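Local coordinates for ribose-phosphate pyrophosphokinase (Mycobacterium smegmatis, PDB 5MP7), which probably transfers the pyrophosphoryl group of ATP to the 1-hydroxyl of ribose 5-phosphate, making phosphoribosyl pyrophosphate in a magnesium-dependent reaction, at residues P21-Q26 and V281-P286; V50-S55 and D83-G88; V63-P68 and N72-E77; L158-I163 and D190-V195; E165-E170 and A276-V281. All blocks are in the same frame, centred on the assembly; numbering follows the deposited sequence.

Contact 1 of 5, residues P21-Q26 and V281-P286; sequences PELADQ and VTNTLP
Leu23 carries CG trans to its backbone N (chi1 -178°), and Asn283 tucks its CG between its own N and carbonyl carbon (chi1 70°); these two settings bring the methyl end of the leucine against the asparagine. The two leucine methyls divide the work: Leu23 CD1 lies 3.9 Å from Asn283 ND2, on the side chain, and Leu23 CD2 stands 3.9 Å from Asn283 O, on the backbone. One turn further along the helix a polar tie runs alongside this packing. Asn283 ND2 donates to Gln26 OE1 at 3.2 Å, and an N-H...O angle of 142° marks the bond as bent, with the donor tilted from the carbonyl plane of the glutamine. The two side chains approach from opposite directions, their amide planes only moderately turned against each other. Both amides are also held from outside: Gln26 OE1 bonds Ser300 OG as well, and Asn283 OD1 takes the backbone N-H of Ile301, consistent with ND2 being turned to the helix. The buried contact thus sets helix 21-31, from the N-terminal domain, against the loop that leaves strand 278-282 of the seven-stranded mixed sheet, with strand 296-299 beside Asn283.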
# COMPACT_ATOMS: atom_id res chain seq x y z
N PRO A 21 -17.25 33.89 -41.47
CA PRO A 21 -16.99 35.31 -41.19
C PRO A 21 -16.71 36.23 -42.41
O PRO A 21 -17.09 37.40 -42.38
CB PRO A 21 -15.80 35.28 -40.21
CG PRO A 21 -15.22 33.89 -40.29
CD PRO A 21 -16.28 32.98 -40.83
N GLU A 22 -16.07 35.72 -43.46
CA GLU A 22 -15.85 36.53 -44.67
C GLU A 22 -17.14 36.95 -45.33
O GLU A 22 -17.27 38.09 -45.79
CB GLU A 22 -14.94 35.80 -45.70
CG GLU A 22 -13.41 35.75 -45.27
CD GLU A 22 -12.55 34.76 -46.07
OE1 GLU A 22 -12.99 34.31 -47.16
OE2 GLU A 22 -11.42 34.43 -45.62
N LEU A 23 -18.12 36.05 -45.39
CA LEU A 23 -19.38 36.39 -46.03
C LEU A 23 -20.07 37.47 -45.22
O LEU A 23 -20.61 38.42 -45.80
CB LEU A 23 -20.30 35.20 -46.17
CG LEU A 23 -21.64 35.43 -46.87
CD1 LEU A 23 -21.48 35.98 -48.29
CD2 LEU A 23 -22.39 34.11 -46.92
N ALA A 24 -20.08 37.30 -43.90
CA ALA A 24 -20.74 38.26 -43.01
C ALA A 24 -20.15 39.66 -43.15
O ALA A 24 -20.86 40.65 -43.20
CB ALA A 24 -20.67 37.79 -41.55
N ASP A 25 -18.84 39.71 -43.21
CA ASP A 25 -18.12 40.96 -43.41
C ASP A 25 -18.43 41.58 -44.76
O ASP A 25 -18.62 42.78 -44.82
CB ASP A 25 -16.64 40.69 -43.21
CG ASP A 25 -15.75 41.78 -43.74
OD1 ASP A 25 -15.54 42.78 -43.00
OD2 ASP A 25 -15.27 41.61 -44.91
N GLN A 26 -18.47 40.78 -45.83
CA GLN A 26 -18.81 41.30 -47.17
C GLN A 26 -20.23 41.85 -47.23
O GLN A 26 -20.45 42.90 -47.81
CB GLN A 26 -18.69 40.24 -48.26
CG GLN A 26 -17.27 39.88 -48.68
CD GLN A 26 -17.19 38.60 -49.52
OE1 GLN A 26 -18.17 38.11 -50.07
NE2 GLN A 26 -16.00 38.06 -49.60
N VAL A 281 -17.92 28.41 -58.65
CA VAL A 281 -18.80 28.31 -57.49
C VAL A 281 -18.99 29.67 -56.86
O VAL A 281 -18.31 30.62 -57.23
CB VAL A 281 -18.30 27.36 -56.39
CG1 VAL A 281 -18.17 25.96 -56.92
CG2 VAL A 281 -17.00 27.82 -55.83
N THR A 282 -19.99 29.79 -55.99
CA THR A 282 -20.20 31.01 -55.21
C THR A 282 -19.67 30.75 -53.85
O THR A 282 -19.31 29.63 -53.50
CB THR A 282 -21.69 31.44 -55.09
OG1 THR A 282 -22.39 30.55 -54.19
CG2 THR A 282 -22.34 31.44 -56.44
N ASN A 283 -19.70 31.78 -53.03
CA ASN A 283 -19.23 31.64 -51.65
C ASN A 283 -20.35 31.51 -50.61
O ASN A 283 -20.30 32.13 -49.55
CB ASN A 283 -18.24 32.78 -51.31
CG ASN A 283 -18.92 34.12 -51.19
OD1 ASN A 283 -19.94 34.38 -51.83
ND2 ASN A 283 -18.37 34.98 -50.40
N THR A 284 -21.40 30.75 -50.92
CA THR A 284 -22.46 30.51 -49.96
C THR A 284 -21.91 29.75 -48.78
O THR A 284 -22.40 29.89 -47.69
CB THR A 284 -23.63 29.70 -50.55
OG1 THR A 284 -23.12 28.62 -51.33
CG2 THR A 284 -24.54 30.57 -51.41
N LEU A 285 -20.90 28.94 -49.04
CA LEU A 285 -20.12 28.24 -48.05
C LEU A 285 -18.72 28.77 -48.08
O LEU A 285 -18.30 29.29 -49.11
CB LEU A 285 -20.06 26.76 -48.39
CG LEU A 285 -21.44 26.12 -48.19
CD1 LEU A 285 -21.64 24.92 -49.06
CD2 LEU A 285 -21.68 25.73 -46.74
N PRO A 286 -17.99 28.69 -46.95
CA PRO A 286 -16.64 29.28 -46.95
C PRO A 286 -15.71 28.36 -47.73
O PRO A 286 -15.68 27.17 -47.48
CB PRO A 286 -16.27 29.32 -45.47
CG PRO A 286 -17.08 28.26 -44.86
CD PRO A 286 -18.34 28.11 -45.65

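Contact 2 of 5, residues V50-S55 and D83-G88; sequences VRFDES and DALKRG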
# COMPACT_ATOMS: atom_id res chain seq x y z
N VAL A 50 -24.50 32.06 -26.17
CA VAL A 50 -24.71 33.23 -27.01
C VAL A 50 -25.13 34.36 -26.13
O VAL A 50 -26.00 34.19 -25.31
CB VAL A 50 -25.76 32.92 -28.11
CG1 VAL A 50 -26.56 34.14 -28.54
CG2 VAL A 50 -25.07 32.34 -29.35
N ARG A 51 -24.56 35.55 -26.32
CA ARG A 51 -25.05 36.74 -25.64
C ARG A 51 -24.87 37.97 -26.49
O ARG A 51 -23.81 38.18 -27.03
CB ARG A 51 -24.32 36.93 -24.32
CG ARG A 51 -24.93 38.04 -23.47
CD ARG A 51 -24.16 38.20 -22.17
NE ARG A 51 -22.75 38.43 -22.47
CZ ARG A 51 -21.71 37.99 -21.78
NH1 ARG A 51 -21.87 37.27 -20.67
NH2 ARG A 51 -20.49 38.28 -22.22
N PHE A 52 -25.91 38.79 -26.60
CA PHE A 52 -25.80 40.00 -27.40
C PHE A 52 -25.24 41.11 -26.54
O PHE A 52 -25.67 41.29 -25.41
CB PHE A 52 -27.13 40.40 -28.01
CG PHE A 52 -27.66 39.37 -28.95
CD1 PHE A 52 -26.91 38.94 -30.03
CD2 PHE A 52 -28.93 38.83 -28.76
CE1 PHE A 52 -27.40 37.99 -30.89
CE2 PHE A 52 -29.43 37.87 -29.63
CZ PHE A 52 -28.65 37.44 -30.68
N ASP A 53 -24.30 41.87 -27.09
CA ASP A 53 -23.58 42.87 -26.31
C ASP A 53 -24.04 44.30 -26.57
O ASP A 53 -23.41 45.24 -26.13
CB ASP A 53 -22.09 42.67 -26.48
CG ASP A 53 -21.61 41.34 -25.85
OD1 ASP A 53 -22.16 40.89 -24.81
OD2 ASP A 53 -20.68 40.73 -26.39
N GLU A 54 -25.18 44.45 -27.25
CA GLU A 54 -25.88 45.74 -27.34
C GLU A 54 -27.37 45.45 -27.41
O GLU A 54 -27.77 44.27 -27.55
CB GLU A 54 -25.40 46.56 -28.55
CG GLU A 54 -25.18 45.75 -29.82
CD GLU A 54 -24.68 46.59 -31.01
OE1 GLU A 54 -25.43 47.49 -31.45
OE2 GLU A 54 -23.56 46.34 -31.51
N SER A 55 -28.20 46.50 -27.30
CA SER A 55 -29.65 46.31 -27.27
C SER A 55 -30.19 45.81 -28.60
O SER A 55 -29.71 46.24 -29.65
CB SER A 55 -30.41 47.60 -26.89
OG SER A 55 -31.77 47.27 -26.52
N ASP A 83 -33.89 32.40 -30.84
CA ASP A 83 -34.53 32.36 -29.51
C ASP A 83 -34.21 33.61 -28.71
O ASP A 83 -35.07 34.19 -28.05
CB ASP A 83 -34.10 31.08 -28.73
CG ASP A 83 -34.67 30.98 -27.21
OD1 ASP A 83 -34.20 31.71 -26.28
OD2 ASP A 83 -35.55 30.12 -26.91
N ALA A 84 -32.94 33.99 -28.71
CA ALA A 84 -32.52 35.14 -27.95
C ALA A 84 -33.13 36.44 -28.46
O ALA A 84 -33.51 37.30 -27.69
CB ALA A 84 -31.00 35.22 -27.93
N LEU A 85 -33.24 36.58 -29.78
CA LEU A 85 -33.87 37.75 -30.35
C LEU A 85 -35.37 37.76 -30.08
O LEU A 85 -35.96 38.81 -29.85
CB LEU A 85 -33.67 37.81 -31.86
CG LEU A 85 -32.24 38.09 -32.31
CD1 LEU A 85 -32.06 37.70 -33.77
CD2 LEU A 85 -31.85 39.54 -32.13
N LYS A 86 -35.99 36.60 -30.11
CA LYS A 86 -37.39 36.52 -29.76
C LYS A 86 -37.65 36.96 -28.30
O LYS A 86 -38.59 37.73 -28.04
CB LYS A 86 -37.93 35.14 -30.01
CG LYS A 86 -39.34 34.93 -29.50
CD LYS A 86 -39.98 33.64 -30.02
CE LYS A 86 -40.01 32.50 -29.01
NZ LYS A 86 -38.87 31.52 -29.07
N ARG A 87 -36.81 36.51 -27.37
CA ARG A 87 -36.94 36.92 -25.96
C ARG A 87 -36.41 38.31 -25.65
O ARG A 87 -36.70 38.84 -24.58
CB ARG A 87 -36.26 35.91 -25.04
CG ARG A 87 -36.98 34.60 -25.16
CD ARG A 87 -36.48 33.52 -24.25
NE ARG A 87 -37.69 32.87 -23.76
CZ ARG A 87 -38.25 31.77 -24.24
NH1 ARG A 87 -37.68 31.07 -25.21
NH2 ARG A 87 -39.38 31.33 -23.68
N GLY A 88 -35.61 38.88 -26.56
CA GLY A 88 -35.15 40.22 -26.44
C GLY A 88 -36.01 41.23 -27.15
O GLY A 88 -35.56 42.35 -27.36
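Ala84 is the first residue of 83-88 to meet Phe52, its CB standing 3.5 Å from Phe52 CE2. Leu85 follows and meets the same end of the ring: Leu85 CD2 is 3.9 Å from Phe52 CE2, and Leu85 CG is 4.0 Å from Phe52 CZ. The phenylalanine and leucine side chains cross at about a right angle. Phe52 CE2 is thus shared by two successive helix residues, as the two distances to it show. The ring reaches them because Phe52 CG is set opposite its carbonyl carbon (chi1 -62°), on a CB directed at the helix. Phe52 also meets Phe15 edge-to-face, and Leu85 touches Phe15, Ala61 and Val63, which extends the apolar cluster into the parallel sheet. Further on, Arg87 reaches back one turn to Asp83, where Arg87 NH1 forms a salt bridge with Asp83 OD2 at 2.9 Å; as a hydrogen bond it is weak, with an N-H...O angle of 124°. The other carboxylate oxygen, Asp83 OD1, accepts from the backbone N of Ile115 of a second subunit, which ties this helix end to the assembly. At Gly88 the backbone leaves helical angles. The result is a two-stranded antiparallel hairpin, 38-42 with 48-52, laid against the C-terminal end of helix 71-87 in the alpha/beta N-terminal domain of a class I ribose-phosphate pyrophosphokinase.

Contact 3 of 5, residues V63-P68 and N72-E77; sequences VLQSHP and NQWLME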
# COMPACT_ATOMS: atom_id res chain seq x y z
N VAL A 63 -30.41 37.31 -39.38
CA VAL A 63 -29.49 36.41 -38.70
C VAL A 63 -28.85 35.55 -39.76
O VAL A 63 -29.48 34.68 -40.27
CB VAL A 63 -30.21 35.50 -37.71
CG1 VAL A 63 -29.21 34.68 -36.94
CG2 VAL A 63 -31.03 36.36 -36.79
N LEU A 64 -27.59 35.82 -40.06
CA LEU A 64 -26.88 35.20 -41.15
C LEU A 64 -26.02 34.06 -40.64
O LEU A 64 -25.13 34.26 -39.85
CB LEU A 64 -26.03 36.25 -41.85
CG LEU A 64 -25.00 35.82 -42.91
CD1 LEU A 64 -25.59 34.99 -44.04
CD2 LEU A 64 -24.40 37.09 -43.48
N GLN A 65 -26.29 32.85 -41.10
CA GLN A 65 -25.47 31.72 -40.77
C GLN A 65 -25.31 30.82 -42.00
O GLN A 65 -26.30 30.31 -42.57
CB GLN A 65 -26.10 30.93 -39.61
CG GLN A 65 -25.30 29.74 -39.13
CD GLN A 65 -24.09 30.15 -38.28
OE1 GLN A 65 -23.19 30.84 -38.73
NE2 GLN A 65 -24.06 29.68 -37.04
N SER A 66 -24.06 30.56 -42.36
CA SER A 66 -23.74 29.52 -43.31
C SER A 66 -23.57 28.16 -42.58
O SER A 66 -23.41 28.14 -41.38
CB SER A 66 -22.48 29.91 -44.03
OG SER A 66 -22.33 29.13 -45.17
N HIS A 67 -23.62 27.04 -43.28
CA HIS A 67 -23.70 25.72 -42.65
C HIS A 67 -22.71 24.75 -43.25
O HIS A 67 -23.10 23.71 -43.80
CB HIS A 67 -25.12 25.16 -42.74
CG HIS A 67 -26.09 25.90 -41.90
ND1 HIS A 67 -26.78 26.99 -42.36
CD2 HIS A 67 -26.45 25.74 -40.61
CE1 HIS A 67 -27.51 27.49 -41.39
NE2 HIS A 67 -27.34 26.74 -40.32
N PRO A 68 -21.42 25.06 -43.15
CA PRO A 68 -20.42 24.08 -43.52
C PRO A 68 -20.28 22.99 -42.43
O PRO A 68 -20.85 23.09 -41.36
CB PRO A 68 -19.16 24.91 -43.58
CG PRO A 68 -19.37 25.94 -42.51
CD PRO A 68 -20.82 26.30 -42.66
N ASN A 72 -24.52 20.59 -37.92
CA ASN A 72 -25.53 20.62 -36.87
C ASN A 72 -25.26 21.63 -35.76
O ASN A 72 -26.19 22.22 -35.20
CB ASN A 72 -25.68 19.23 -36.29
CG ASN A 72 -26.09 18.23 -37.35
OD1 ASN A 72 -27.17 18.38 -37.97
ND2 ASN A 72 -25.23 17.23 -37.60
N GLN A 73 -23.98 21.82 -35.45
CA GLN A 73 -23.53 22.87 -34.57
C GLN A 73 -23.97 24.26 -35.05
O GLN A 73 -24.40 25.09 -34.27
CB GLN A 73 -22.02 22.82 -34.49
CG GLN A 73 -21.42 23.82 -33.54
CD GLN A 73 -19.92 23.90 -33.70
OE1 GLN A 73 -19.29 22.97 -34.19
NE2 GLN A 73 -19.33 25.02 -33.27
N TRP A 74 -23.85 24.51 -36.35
CA TRP A 74 -24.16 25.85 -36.86
C TRP A 74 -25.65 26.08 -36.95
O TRP A 74 -26.12 27.21 -36.82
CB TRP A 74 -23.50 26.12 -38.21
CG TRP A 74 -22.05 25.92 -38.23
CD1 TRP A 74 -21.38 25.09 -39.05
CD2 TRP A 74 -21.07 26.50 -37.37
NE1 TRP A 74 -20.04 25.10 -38.77
CE2 TRP A 74 -19.82 25.98 -37.75
CE3 TRP A 74 -21.13 27.42 -36.33
CZ2 TRP A 74 -18.62 26.35 -37.14
CZ3 TRP A 74 -19.92 27.78 -35.70
CH2 TRP A 74 -18.68 27.25 -36.13
N LEU A 75 -26.38 25.02 -37.20
CA LEU A 75 -27.84 25.07 -37.19
C LEU A 75 -28.38 25.37 -35.79
O LEU A 75 -29.26 26.23 -35.64
CB LEU A 75 -28.42 23.74 -37.73
CG LEU A 75 -29.93 23.68 -37.76
CD1 LEU A 75 -30.55 24.81 -38.60
CD2 LEU A 75 -30.32 22.30 -38.29
N MET A 76 -27.85 24.69 -34.77
CA MET A 76 -28.20 25.03 -33.36
C MET A 76 -27.79 26.44 -32.97
O MET A 76 -28.55 27.10 -32.32
CB MET A 76 -27.57 24.08 -32.38
CG MET A 76 -28.19 22.68 -32.41
SD MET A 76 -29.98 22.60 -32.12
CE MET A 76 -30.16 23.68 -30.69
N GLU A 77 -26.64 26.93 -33.44
CA GLU A 77 -26.25 28.29 -33.13
C GLU A 77 -27.25 29.30 -33.69
O GLU A 77 -27.59 30.25 -33.01
CB GLU A 77 -24.82 28.58 -33.63
CG GLU A 77 -24.37 30.02 -33.37
CD GLU A 77 -22.86 30.27 -33.58
OE1 GLU A 77 -22.41 30.50 -34.75
OE2 GLU A 77 -22.12 30.28 -32.56
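Gln65 and Glu77 form the tight, buried side of the contact. Bent at chi2 (76°), the glutamine chain delivers NE2 to two acceptors: Gln65 NE2 lies 2.9 Å from Glu77 OE1, meeting it on the anti side, and 3.2 Å from Trp74 O, in the carbonyl plane on a lone pair. Both hydrogen bonds are fairly straight, the first at 156°. Amide and carboxylate are nearly coplanar, and Glu77 OE2 is held separately by a salt bridge to Arg18 NE. Strand 60-64 and helix 71-87 belong to one beta-alpha-beta unit, and this grip fastens the turn between them onto the helix's first turns. His67 adds an edge contact, His67 CD2 being 3.5 Å from Leu75 N. Between the partly exposed Pro68 and Trp74 no hydrogen bond forms: Pro68 CD packs 3.8 Å from Trp74 CD1. Pro68 O sits near the indole plane at its edge, 3.1 Å from Trp74 CD1 and 3.4 Å from Trp74 NE1, but the angle at NE1 is too poor for a hydrogen bond.

Contact 4 of 5, residues L158-I163 and D190-V195; sequences LLTGYI and DSLGGV
No ring or amide of either segment enters the place where Thr160 meets Ser191 and Leu192; the flat-ended side chain that borders it is that of Trp188, from the same helix as Ser191, which those of Thr160 and Ile163 touch. The ring of Tyr162 is turned elsewhere and meets that of His166 with planes at about 60°. Across the contact itself, a methyl packs against a hydroxyl oxygen, Thr160 CG2 lying 3.3 Å from Ser191 OG in close van der Waals contact. The two hydroxyls, Thr160 OG1 and Ser191 OG, remain 3.9 Å apart and are not hydrogen-bonded to each other; each bonds within its own helix instead. A chi1 of 57° lets Thr160 OG1 reach back to Gln156 O, and Ser191 OG bonds Trp188 O. Helix 182-191 ends here in a Schellman motif, in which Gly193, with positive phi, is the C-prime residue: Gly193 N bonds Asp190 O at 3.2 Å, and Gly194 N bonds Ala189 O. Leu192, the first residue past the helix, sends a methyl back over helix 156-167, with Leu192 CD2 4.0 Å from Thr160 CB and 4.2 Å from Ile163 CG2. The same leucine touches Val174 on strand 172-176, while Ile163 packs on Ile280 of strand 278-282.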
# COMPACT_ATOMS: atom_id res chain seq x y z
N LEU A 158 -25.95 35.43 -62.12
CA LEU A 158 -24.58 35.65 -61.75
C LEU A 158 -23.63 34.65 -62.44
O LEU A 158 -22.60 35.05 -62.98
CB LEU A 158 -24.43 35.58 -60.22
CG LEU A 158 -23.03 35.63 -59.58
CD1 LEU A 158 -22.43 37.04 -59.67
CD2 LEU A 158 -23.14 35.17 -58.13
N LEU A 159 -23.96 33.37 -62.39
CA LEU A 159 -23.11 32.35 -62.98
C LEU A 159 -23.12 32.38 -64.52
O LEU A 159 -22.07 32.26 -65.12
CB LEU A 159 -23.46 30.97 -62.47
CG LEU A 159 -23.23 30.72 -60.96
CD1 LEU A 159 -24.11 29.58 -60.43
CD2 LEU A 159 -21.79 30.36 -60.68
N THR A 160 -24.27 32.60 -65.14
CA THR A 160 -24.35 32.62 -66.61
C THR A 160 -23.81 33.90 -67.15
O THR A 160 -23.28 33.91 -68.23
CB THR A 160 -25.80 32.38 -67.17
OG1 THR A 160 -26.72 33.33 -66.65
CG2 THR A 160 -26.28 30.98 -66.79
N GLY A 161 -23.96 34.99 -66.42
CA GLY A 161 -23.33 36.26 -66.77
C GLY A 161 -21.81 36.12 -66.87
O GLY A 161 -21.20 36.61 -67.80
N TYR A 162 -21.21 35.41 -65.93
CA TYR A 162 -19.76 35.19 -65.95
C TYR A 162 -19.37 34.28 -67.12
O TYR A 162 -18.41 34.56 -67.83
CB TYR A 162 -19.30 34.61 -64.63
CG TYR A 162 -17.86 34.18 -64.61
CD1 TYR A 162 -17.51 32.90 -64.99
CD2 TYR A 162 -16.86 35.04 -64.18
CE1 TYR A 162 -16.19 32.48 -64.97
CE2 TYR A 162 -15.53 34.63 -64.14
CZ TYR A 162 -15.23 33.35 -64.53
OH TYR A 162 -13.94 32.91 -64.52
N ILE A 163 -20.10 33.20 -67.31
CA ILE A 163 -19.85 32.28 -68.42
C ILE A 163 -20.06 32.95 -69.78
O ILE A 163 -19.28 32.73 -70.69
CB ILE A 163 -20.72 31.02 -68.31
CG1 ILE A 163 -20.21 30.17 -67.14
CG2 ILE A 163 -20.67 30.19 -69.58
CD1 ILE A 163 -21.15 29.07 -66.73
N ASP A 190 -31.39 28.55 -72.10
CA ASP A 190 -32.15 29.75 -72.54
C ASP A 190 -31.37 31.05 -72.25
O ASP A 190 -31.24 31.91 -73.11
CB ASP A 190 -33.56 29.80 -71.90
CG ASP A 190 -34.54 28.74 -72.47
OD1 ASP A 190 -34.34 28.29 -73.61
OD2 ASP A 190 -35.53 28.35 -71.79
N SER A 191 -30.81 31.16 -71.05
CA SER A 191 -29.99 32.31 -70.62
C SER A 191 -28.72 32.49 -71.46
O SER A 191 -28.24 33.61 -71.61
CB SER A 191 -29.53 32.13 -69.17
OG SER A 191 -28.60 31.05 -69.13
N LEU A 192 -28.16 31.39 -71.96
CA LEU A 192 -26.94 31.42 -72.78
C LEU A 192 -27.19 31.59 -74.29
O LEU A 192 -26.28 31.33 -75.09
CB LEU A 192 -26.14 30.13 -72.53
CG LEU A 192 -25.67 30.00 -71.08
CD1 LEU A 192 -25.05 28.64 -70.83
CD2 LEU A 192 -24.65 31.09 -70.76
N GLY A 193 -28.41 31.99 -74.67
CA GLY A 193 -28.77 32.23 -76.07
C GLY A 193 -29.45 31.09 -76.82
O GLY A 193 -29.35 31.00 -78.04
N GLY A 194 -30.12 30.19 -76.11
CA GLY A 194 -30.84 29.08 -76.73
C GLY A 194 -29.95 27.98 -77.30
O GLY A 194 -30.22 27.47 -78.37
N VAL A 195 -28.93 27.59 -76.56
CA VAL A 195 -28.03 26.56 -76.99
C VAL A 195 -28.63 25.16 -76.71
O VAL A 195 -29.58 25.04 -75.93
CB VAL A 195 -26.63 26.75 -76.33
CG1 VAL A 195 -26.16 28.20 -76.49
CG2 VAL A 195 -26.61 26.34 -74.85

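Contact 5 of 5, residues E165-E170 and A276-V281; sequences EHYADE and AREVIV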
# COMPACT_ATOMS: atom_id res chain seq x y z
N GLU A 165 -19.54 36.26 -70.36
CA GLU A 165 -18.35 37.14 -70.52
C GLU A 165 -17.10 36.38 -71.04
O GLU A 165 -16.33 36.93 -71.83
CB GLU A 165 -17.92 37.86 -69.21
CG GLU A 165 -18.86 38.84 -68.49
CD GLU A 165 -18.32 39.37 -67.11
OE1 GLU A 165 -17.08 39.37 -66.84
OE2 GLU A 165 -19.15 39.85 -66.27
N HIS A 166 -16.88 35.14 -70.62
CA HIS A 166 -15.65 34.43 -70.97
C HIS A 166 -15.73 33.32 -71.98
O HIS A 166 -14.71 32.90 -72.49
CB HIS A 166 -15.00 33.91 -69.70
CG HIS A 166 -14.73 34.98 -68.71
ND1 HIS A 166 -13.75 35.93 -68.89
CD2 HIS A 166 -15.29 35.24 -67.51
CE1 HIS A 166 -13.72 36.74 -67.84
NE2 HIS A 166 -14.63 36.33 -66.98
N TYR A 167 -16.92 32.84 -72.29
CA TYR A 167 -17.07 31.75 -73.25
C TYR A 167 -18.13 32.04 -74.33
O TYR A 167 -18.62 31.11 -74.95
CB TYR A 167 -17.40 30.46 -72.51
CG TYR A 167 -16.34 30.03 -71.53
CD1 TYR A 167 -15.21 29.36 -71.96
CD2 TYR A 167 -16.45 30.34 -70.17
CE1 TYR A 167 -14.21 29.01 -71.06
CE2 TYR A 167 -15.46 29.96 -69.26
CZ TYR A 167 -14.35 29.29 -69.72
OH TYR A 167 -13.34 28.90 -68.85
N ALA A 168 -18.46 33.31 -74.58
CA ALA A 168 -19.38 33.67 -75.68
C ALA A 168 -18.90 33.14 -77.05
O ALA A 168 -19.70 32.76 -77.90
CB ALA A 168 -19.58 35.17 -75.75
N ASP A 169 -17.58 33.14 -77.24
CA ASP A 169 -16.96 32.73 -78.51
C ASP A 169 -17.15 31.24 -78.80
O ASP A 169 -17.04 30.82 -79.94
CB ASP A 169 -15.44 33.04 -78.51
CG ASP A 169 -15.12 34.50 -78.15
OD1 ASP A 169 -16.01 35.37 -78.30
OD2 ASP A 169 -13.99 34.76 -77.69
N GLU A 170 -17.41 30.45 -77.75
CA GLU A 170 -17.45 29.01 -77.86
C GLU A 170 -18.79 28.50 -78.39
O GLU A 170 -19.80 29.22 -78.38
CB GLU A 170 -17.14 28.38 -76.49
CG GLU A 170 -15.78 28.73 -75.96
CD GLU A 170 -14.68 27.98 -76.68
OE1 GLU A 170 -14.20 26.97 -76.08
OE2 GLU A 170 -14.36 28.39 -77.82
N ALA A 276 -11.46 19.18 -66.33
CA ALA A 276 -12.23 20.40 -66.50
C ALA A 276 -11.36 21.63 -66.55
O ALA A 276 -10.44 21.78 -65.78
CB ALA A 276 -13.25 20.53 -65.40
N ARG A 277 -11.67 22.50 -67.48
CA ARG A 277 -10.95 23.73 -67.69
C ARG A 277 -11.22 24.72 -66.57
O ARG A 277 -10.36 25.49 -66.20
CB ARG A 277 -11.38 24.34 -69.01
CG ARG A 277 -10.38 25.29 -69.57
CD ARG A 277 -10.95 26.25 -70.60
NE ARG A 277 -10.54 27.61 -70.20
CZ ARG A 277 -10.37 28.66 -70.99
NH1 ARG A 277 -10.44 28.59 -72.32
NH2 ARG A 277 -10.06 29.83 -70.42
N GLU A 278 -12.47 24.77 -66.10
CA GLU A 278 -12.85 25.71 -65.05
C GLU A 278 -13.94 25.12 -64.14
O GLU A 278 -14.76 24.33 -64.61
CB GLU A 278 -13.31 27.02 -65.65
CG GLU A 278 -13.20 28.15 -64.64
CD GLU A 278 -13.47 29.54 -65.20
OE1 GLU A 278 -13.64 29.70 -66.44
OE2 GLU A 278 -13.44 30.49 -64.39
N VAL A 279 -13.89 25.46 -62.85
CA VAL A 279 -14.92 25.10 -61.90
C VAL A 279 -15.36 26.40 -61.23
O VAL A 279 -14.55 27.08 -60.67
CB VAL A 279 -14.42 24.13 -60.87
CG1 VAL A 279 -15.55 23.75 -59.94
CG2 VAL A 279 -13.87 22.89 -61.51
N ILE A 280 -16.62 26.78 -61.37
CA ILE A 280 -17.12 28.05 -60.90
C ILE A 280 -18.14 27.80 -59.81
O ILE A 280 -19.09 27.04 -60.01
CB ILE A 280 -17.79 28.80 -62.02
CG1 ILE A 280 -16.86 28.88 -63.21
CG2 ILE A 280 -18.14 30.22 -61.59
CD1 ILE A 280 -17.54 29.18 -64.51
N VAL A 281 -17.92 28.41 -58.65
CA VAL A 281 -18.80 28.31 -57.49
C VAL A 281 -18.99 29.67 -56.86
O VAL A 281 -18.31 30.62 -57.23
CB VAL A 281 -18.30 27.36 -56.39
CG1 VAL A 281 -18.17 25.96 -56.92
CG2 VAL A 281 -17.00 27.82 -55.83
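Tyr167 points its phenol between two consecutive residues, Arg277 and Glu278, and meets them in different ways. Toward the glutamate the approach is polar: Tyr167 OH donates to Glu278 OE1 at 2.6 Å, arriving nearly in line with the carboxylate C-O bond. Glu278 OE1 lies close to the plane of the ring, at its edge, 3.4 Å from Tyr167 CE2, while the carboxylate itself is turned 55° from the ring. The extended glutamate chain, with CG swung away from the backbone N (chi1 -158°), carries the carboxylate out to the phenol. Glu278 OE2 is bonded by Tyr162 OH and Thr297 OG1, so Tyr167 and Tyr162, five residues apart, hold the two oxygens. Helix 156-167 packs on the parallel part of the mixed sheet in this alpha/beta fold, and Tyr167 also touches Ile255 on strand 253-258, next to strand 278-282. Arg277 comes from the opposite direction to Tyr167. Its guanidinium stands 74° from the ring plane and receives Tyr167 CE1 over the centre of one face, 3.8 Å above it. Arg277 NE is 3.4 Å from Tyr167 OH, but the angle rules out a hydrogen bond; a nearby positive charge may still polarise the phenol. Beyond the tyrosine the chain bends away in a type I turn from Tyr167 to Glu170.

In the fold
From the N terminus, 21-26 opens contact 1, the longest loop of the set, which closes only at 281-286 and joins the N-terminal domain to the mixed sheet of the second half; the other four contacts fall within it. Contact 2 ties the 48-52 hairpin strand to the end of helix 71-87, and contact 3, enclosed by it, fixes the start of the same helix; both border a second subunit. Contacts 4 and 5 then cross: on helix 156-167 they open in turn, at 158-163 and 165-170. Segment 190-195 closes contact 4 before 276-281 closes contact 5. Contact 5 shares Val281 with contact 1, and a probable hydrogen bond from Ser66 OG to Thr284 O links contacts 1 and 3.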